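Local atomic coordinates of GCN5-related N-acetyltransferase (Brucella abortus, PDB entry 7N1L), a protein that probably catalyses the transfer of an acyl group, most likely acetyl, to an amino group of its substrate, as is usual for GCN5-related N-acetyltransferases. Residues V89-L94 / R135-L140; A103-H108 / V141-R146. One frame throughout, in Å; residues are numbered along the deposited sequence.

Interaction 1 of 2, residues V89-L94 / R135-L140; sequences VIFYDL and RSWSKL
The exit from helix 132-135 meets strand 84-96 where Arg135 and Trp137 grip the two carboxylate oxygens of Asp93. Ser136, the first residue beyond the helix, has positive phi and completes a Schellman motif, turning the chain toward strand 137-144. Within the contact each oxygen meets a different donor. Trp137 NE1 lies 3.1 Å from Asp93 OD1, and its N-H points almost straight at the oxygen (176°). The oxygen lies in the indole plane, but the carboxylate stands nearly upright to the ring (82° between planes), and the N-H comes to OD1 from above the carboxylate plane. Arg135 NH1 makes a salt bridge to Asp93 OD2 at 3.1 Å, on the anti side and with the oxygen in the guanidinium plane. With CG anti to the backbone N (chi1 -176°), Asp93 carries its carboxylate to the indole N-H and the guanidinium. Both charges have second partners: Arg102 at Asp93 OD1 and Glu75 at Arg135 NH1, a network that probably keeps the acid ionised.

In the mixed GNAT sheet, strand 101-111 runs between the two strands concerned, which is consistent with side chains, not paired backbones, making the contact; the nearest CA atoms, of Asp93 and Arg135, are 7.8 Å apart.

Beside the polar group, the benzo end of Trp137 presents CH2 to Phe91 CD2 at 4.0 Å, the two side chains crossing at about a right angle. Leu128 of helix 120-129 touches both aromatic residues. Arg135 CB lies over one indole face, 3.4 Å above its plane and toward the rim, while Arg135 NH1 comes to the edge of the Phe91 ring, 4.2 Å from CE2.

Interaction 2 of 2, residues A103-H108 / V141-R146; sequences AGQVDH and VLNAPR
Gln105 and Val106 pair with Val141 and Leu142 as parallel strands, the adjoining strands of the GNAT fold that typically splay apart to admit acetyl-coenzyme A. The tight part is the backbone. Val141 N to Gly104 O (2.7 Å), Val106 N to Val141 O (2.8 Å) and Asn143 N to Val106 O (2.8 Å) form the alternating parallel pattern, and the axes diverge by just 13°. On one face, Val106 and Leu142 lie side by side, with Leu142 CD2 3.8 Å from Val106 CB; Tyr155 of helix 150-158 touches both.

Past Asn143 the pairing loosens. The CA-CA distance grows from 4.9 Å at Asp107-Asn143 to 7.3 Å between His108 CA and Ala144 CA, and Pro145 CD comes no nearer than 4.2 Å to Asp107 O. This opening is consistent with the family's cofactor cleft. Beyond it, Arg146 is exposed to solvent.

On the other face the dimer partner joins in: Gln105 NE2 bonds Gln105 OE1 of the second subunit, and Asn143 OD1 bonds Ser166 OG of that subunit. Gln105, fully extended with CG anti to the backbone N (chi1 178°), also brings NE2 to the syn lone pairs of both Asp107 oxygens. Asp107 OD1 accepts a second bond, from Asn143 ND2 at 2.9 Å, met nearly along its C-O axis and lying in the Asn143 amide plane.

How the interactions relate
From the N terminus, strand 84-96 is the earliest of the three strands involved and turns directly into the antiparallel strand 101-111, where Tyr92 N lies 2.8 Å from Gln105 O and Leu94 O lies 2.8 Å from Ala103 N, probable hydrogen bonds. The chain then passes through helices 120-129 and 132-135 before entering strand 137-144. Interaction 1 closes a loop of 40 residues back to strand 84-96 and interaction 2 one of 32 to strand 101-111. Their segments alternate, so the loops cross. Strand 137-144 is shared: Trp137 at its start, with Arg135 just before it, reaches across the sheet through side chains, its later residues pair by backbone, and residues from Lys139 on continue the sheet into the second subunit.

Interaction 1 of 2, residues V89-L94 / R135-L140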
loop_
_atom_site.group_PDB
_atom_site.type_symbol
_atom_site.label_atom_id
_atom_site.label_comp_id
_atom_site.label_asym_id
_atom_site.label_seq_id
_atom_site.Cartn_x
_atom_site.Cartn_y
_atom_site.Cartn_z
ATOM N N VAL A 89 -11.354 8.205 -6.316
ATOM C CA VAL A 89 -9.991 7.850 -5.936
ATOM C C VAL A 89 -10.086 6.866 -4.779
ATOM O O VAL A 89 -10.848 7.091 -3.830
ATOM C CB VAL A 89 -9.113 9.073 -5.575
ATOM C CG1 VAL A 89 -9.679 9.862 -4.421
ATOM C CG2 VAL A 89 -7.698 8.624 -5.253
ATOM N N ILE A 90 -9.341 5.762 -4.883
ATOM C CA ILE A 90 -9.261 4.717 -3.864
ATOM C C ILE A 90 -7.973 4.907 -3.078
ATOM O O ILE A 90 -6.891 5.022 -3.672
ATOM C CB ILE A 90 -9.301 3.318 -4.507
ATOM C CG1 ILE A 90 -10.616 3.108 -5.267
ATOM C CG2 ILE A 90 -9.120 2.223 -3.443
ATOM C CD1 ILE A 90 -10.606 1.863 -6.176
ATOM N N PHE A 91 -8.072 4.929 -1.746
ATOM C CA PHE A 91 -6.904 5.186 -0.913
ATOM C C PHE A 91 -6.915 4.327 0.334
ATOM O O PHE A 91 -7.971 3.907 0.814
ATOM C CB PHE A 91 -6.819 6.652 -0.498
ATOM C CG PHE A 91 -7.918 7.111 0.411
ATOM C CD1 PHE A 91 -9.157 7.485 -0.109
ATOM C CD2 PHE A 91 -7.703 7.254 1.773
ATOM C CE1 PHE A 91 -10.172 7.955 0.731
ATOM C CE2 PHE A 91 -8.711 7.715 2.614
ATOM C CZ PHE A 91 -9.941 8.065 2.089
ATOM N N TYR A 92 -5.716 4.138 0.896
ATOM C CA TYR A 92 -5.532 3.366 2.111
ATOM C C TYR A 92 -4.952 4.269 3.184
ATOM O O TYR A 92 -4.051 5.063 2.918
ATOM C CB TYR A 92 -4.623 2.156 1.868
ATOM C CG TYR A 92 -5.022 1.438 0.609
ATOM C CD1 TYR A 92 -6.262 0.845 0.505
ATOM C CD2 TYR A 92 -4.147 1.292 -0.435
ATOM C CE1 TYR A 92 -6.663 0.210 -0.638
ATOM C CE2 TYR A 92 -4.531 0.635 -1.580
ATOM C CZ TYR A 92 -5.804 0.101 -1.676
ATOM O OH TYR A 92 -6.214 -0.582 -2.813
ATOM N N ASP A 93 -5.493 4.175 4.384
ATOM C CA ASP A 93 -4.955 4.867 5.553
ATOM C C ASP A 93 -4.089 3.829 6.276
ATOM O O ASP A 93 -4.607 2.955 6.973
ATOM C CB ASP A 93 -6.075 5.405 6.442
ATOM C CG ASP A 93 -5.553 6.231 7.631
ATOM O OD1 ASP A 93 -4.356 6.116 7.969
ATOM O OD2 ASP A 93 -6.344 6.950 8.285
ATOM N N LEU A 94 -2.791 3.904 6.077
ATOM C CA LEU A 94 -1.866 2.849 6.483
ATOM C C LEU A 94 -0.925 3.299 7.591
ATOM O O LEU A 94 -0.590 4.480 7.690
ATOM C CB LEU A 94 -1.020 2.356 5.306
ATOM C CG LEU A 94 -1.765 1.650 4.187
ATOM C CD1 LEU A 94 -0.826 1.328 3.052
ATOM C CD2 LEU A 94 -2.434 0.383 4.712
ATOM N N ARG A 135 -5.984 12.652 9.857
ATOM C CA ARG A 135 -5.533 11.273 9.895
ATOM C C ARG A 135 -4.132 11.090 10.466
ATOM O O ARG A 135 -3.692 9.948 10.581
ATOM C CB ARG A 135 -5.581 10.665 8.487
ATOM C CG ARG A 135 -6.960 10.696 7.809
ATOM C CD ARG A 135 -8.028 9.857 8.557
ATOM N NE ARG A 135 -9.279 9.848 7.814
ATOM C CZ ARG A 135 -9.644 8.881 6.982
ATOM N NH1 ARG A 135 -8.911 7.780 6.832
ATOM N NH2 ARG A 135 -10.752 9.035 6.250
ATOM N N SER A 136 -3.439 12.168 10.861
ATOM C CA SER A 136 -2.012 12.128 11.254
ATOM C C SER A 136 -1.140 11.526 10.156
ATOM O O SER A 136 -0.294 10.661 10.403
ATOM C CB SER A 136 -1.781 11.382 12.573
ATOM O OG SER A 136 -2.304 12.110 13.656
ATOM N N TRP A 137 -1.362 11.968 8.932
ATOM C CA TRP A 137 -0.514 11.556 7.829
ATOM C C TRP A 137 0.744 12.405 7.798
ATOM O O TRP A 137 0.670 13.633 7.884
ATOM C CB TRP A 137 -1.241 11.687 6.498
ATOM C CG TRP A 137 -2.231 10.619 6.325
ATOM C CD1 TRP A 137 -2.373 9.494 7.103
ATOM C CD2 TRP A 137 -3.262 10.567 5.337
ATOM N NE1 TRP A 137 -3.431 8.737 6.642
ATOM C CE2 TRP A 137 -4.000 9.379 5.566
ATOM C CE3 TRP A 137 -3.650 11.422 4.292
ATOM C CZ2 TRP A 137 -5.088 9.007 4.761
ATOM C CZ3 TRP A 137 -4.734 11.057 3.493
ATOM C CH2 TRP A 137 -5.437 9.860 3.729
ATOM N N SER A 138 1.897 11.734 7.736
ATOM C CA SER A 138 3.153 12.388 7.398
ATOM C C SER A 138 3.333 12.528 5.894
ATOM O O SER A 138 4.173 13.319 5.453
ATOM C CB SER A 138 4.342 11.618 7.982
ATOM O OG SER A 138 4.446 10.345 7.376
ATOM N N LYS A 139 2.612 11.740 5.101
ATOM C CA LYS A 139 2.737 11.815 3.654
ATOM C C LYS A 139 1.534 11.167 2.983
ATOM O O LYS A 139 0.784 10.403 3.589
ATOM C CB LYS A 139 4.027 11.146 3.161
ATOM C CG LYS A 139 4.204 9.683 3.555
ATOM C CD LYS A 139 5.585 9.204 3.082
ATOM C CE LYS A 139 5.850 7.750 3.426
ATOM N NZ LYS A 139 6.246 7.549 4.856
ATOM N N LEU A 140 1.413 11.443 1.691
ATOM C CA LEU A 140 0.483 10.781 0.798
ATOM C C LEU A 140 1.303 10.193 -0.343
ATOM O O LEU A 140 2.014 10.925 -1.034
ATOM C CB LEU A 140 -0.554 11.768 0.279
ATOM C CG LEU A 140 -1.523 11.280 -0.766
ATOM C CD1 LEU A 140 -2.223 10.061 -0.249
ATOM C CD2 LEU A 140 -2.549 12.430 -1.081
HETATM O O HOH W 1 -5.790 7.822 10.500
#

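Interaction 2 of 2, residues A103-H108 / V141-R146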
loop_
_atom_site.group_PDB
_atom_site.type_symbol
_atom_site.label_atom_id
_atom_site.label_comp_id
_atom_site.label_asym_id
_atom_site.label_seq_id
_atom_site.Cartn_x
_atom_site.Cartn_y
_atom_site.Cartn_z
ATOM N N ALA A 103 0.197 7.122 7.001
ATOM C CA ALA A 103 0.356 7.687 5.673
ATOM C C ALA A 103 -0.805 7.219 4.803
ATOM O O ALA A 103 -1.374 6.151 5.033
ATOM C CB ALA A 103 1.698 7.278 5.035
ATOM N N GLY A 104 -1.175 8.046 3.818
ATOM C CA GLY A 104 -2.172 7.651 2.829
ATOM C C GLY A 104 -1.529 7.086 1.571
ATOM O O GLY A 104 -0.455 7.514 1.156
ATOM N N GLN A 105 -2.207 6.142 0.926
ATOM C CA GLN A 105 -1.654 5.523 -0.273
ATOM C C GLN A 105 -2.755 5.414 -1.313
ATOM O O GLN A 105 -3.827 4.875 -1.020
ATOM C CB GLN A 105 -1.056 4.147 0.023
ATOM C CG GLN A 105 -0.505 3.410 -1.222
ATOM C CD GLN A 105 0.089 2.038 -0.872
ATOM O OE1 GLN A 105 0.745 1.904 0.145
ATOM N NE2 GLN A 105 -0.155 1.031 -1.705
ATOM N N VAL A 106 -2.501 5.985 -2.496
ATOM C CA VAL A 106 -3.423 5.971 -3.630
ATOM C C VAL A 106 -2.826 5.100 -4.727
ATOM O O VAL A 106 -1.740 5.397 -5.241
ATOM C CB VAL A 106 -3.672 7.384 -4.182
ATOM C CG1 VAL A 106 -4.502 7.303 -5.460
ATOM C CG2 VAL A 106 -4.329 8.271 -3.151
ATOM N N ASP A 107 -3.559 4.083 -5.139
ATOM C CA ASP A 107 -3.165 3.249 -6.264
ATOM C C ASP A 107 -4.066 3.433 -7.470
ATOM O O ASP A 107 -3.755 2.910 -8.540
ATOM C CB ASP A 107 -3.168 1.761 -5.856
ATOM C CG ASP A 107 -2.099 1.421 -4.795
ATOM O OD1 ASP A 107 -1.147 2.183 -4.606
ATOM O OD2 ASP A 107 -2.243 0.399 -4.112
ATOM N N HIS A 108 -5.217 4.080 -7.305
ATOM C CA HIS A 108 -6.211 4.106 -8.364
ATOM C C HIS A 108 -6.968 5.419 -8.343
ATOM O O HIS A 108 -7.581 5.780 -7.333
ATOM C CB HIS A 108 -7.199 2.943 -8.207
ATOM C CG HIS A 108 -6.546 1.609 -8.025
ATOM N ND1 HIS A 108 -5.955 0.921 -9.065
ATOM C CD2 HIS A 108 -6.373 0.845 -6.919
ATOM C CE1 HIS A 108 -5.468 -0.220 -8.610
ATOM N NE2 HIS A 108 -5.699 -0.285 -7.312
ATOM N N VAL A 141 1.307 8.866 -0.455
ATOM C CA VAL A 141 2.004 8.165 -1.516
ATOM C C VAL A 141 1.044 7.970 -2.683
ATOM O O VAL A 141 -0.053 7.427 -2.507
ATOM C CB VAL A 141 2.532 6.813 -1.008
ATOM C CG1 VAL A 141 2.995 5.935 -2.172
ATOM C CG2 VAL A 141 3.641 7.035 0.014
ATOM N N LEU A 142 1.480 8.334 -3.886
ATOM C CA LEU A 142 0.660 8.206 -5.079
ATOM C C LEU A 142 1.349 7.265 -6.044
ATOM O O LEU A 142 2.436 7.577 -6.542
ATOM C CB LEU A 142 0.424 9.562 -5.750
ATOM C CG LEU A 142 -0.081 10.737 -4.892
ATOM C CD1 LEU A 142 0.001 12.041 -5.664
ATOM C CD2 LEU A 142 -1.497 10.480 -4.412
ATOM N N ASN A 143 0.702 6.143 -6.345
ATOM C CA ASN A 143 1.227 5.149 -7.275
ATOM C C ASN A 143 0.435 5.198 -8.582
ATOM O O ASN A 143 -0.787 5.046 -8.579
ATOM C CB ASN A 143 1.171 3.756 -6.641
ATOM C CG ASN A 143 2.122 3.626 -5.441
ATOM O OD1 ASN A 143 3.274 4.062 -5.506
ATOM N ND2 ASN A 143 1.625 3.084 -4.341
ATOM N N ALA A 144 1.125 5.384 -9.694
ATOM C CA ALA A 144 0.469 5.513 -10.982
ATOM C C ALA A 144 0.730 4.279 -11.831
ATOM O O ALA A 144 1.898 3.975 -12.135
ATOM C CB ALA A 144 0.948 6.768 -11.721
ATOM N N PRO A 145 -0.304 3.561 -12.260
ATOM C CA PRO A 145 -0.073 2.432 -13.159
ATOM C C PRO A 145 0.502 2.925 -14.471
ATOM O O PRO A 145 0.415 4.109 -14.807
ATOM C CB PRO A 145 -1.479 1.845 -13.352
ATOM C CG PRO A 145 -2.391 3.037 -13.209
ATOM C CD PRO A 145 -1.748 3.859 -12.110
ATOM N N ARG A 146 1.128 2.002 -15.208
ATOM C CA ARG A 146 1.653 2.356 -16.524
ATOM C C ARG A 146 0.519 2.719 -17.464
ATOM O O ARG A 146 0.630 3.660 -18.258
ATOM C CB ARG A 146 2.481 1.211 -17.105
ATOM C CG ARG A 146 3.351 1.641 -18.265
ATOM C CD ARG A 146 3.822 0.444 -19.066
ATOM N NE ARG A 146 2.677 -0.342 -19.513
ATOM C CZ ARG A 146 2.140 -0.261 -20.726
ATOM N NH1 ARG A 146 2.653 0.530 -21.660
ATOM N NH2 ARG A 146 1.058 -0.985 -21.008
#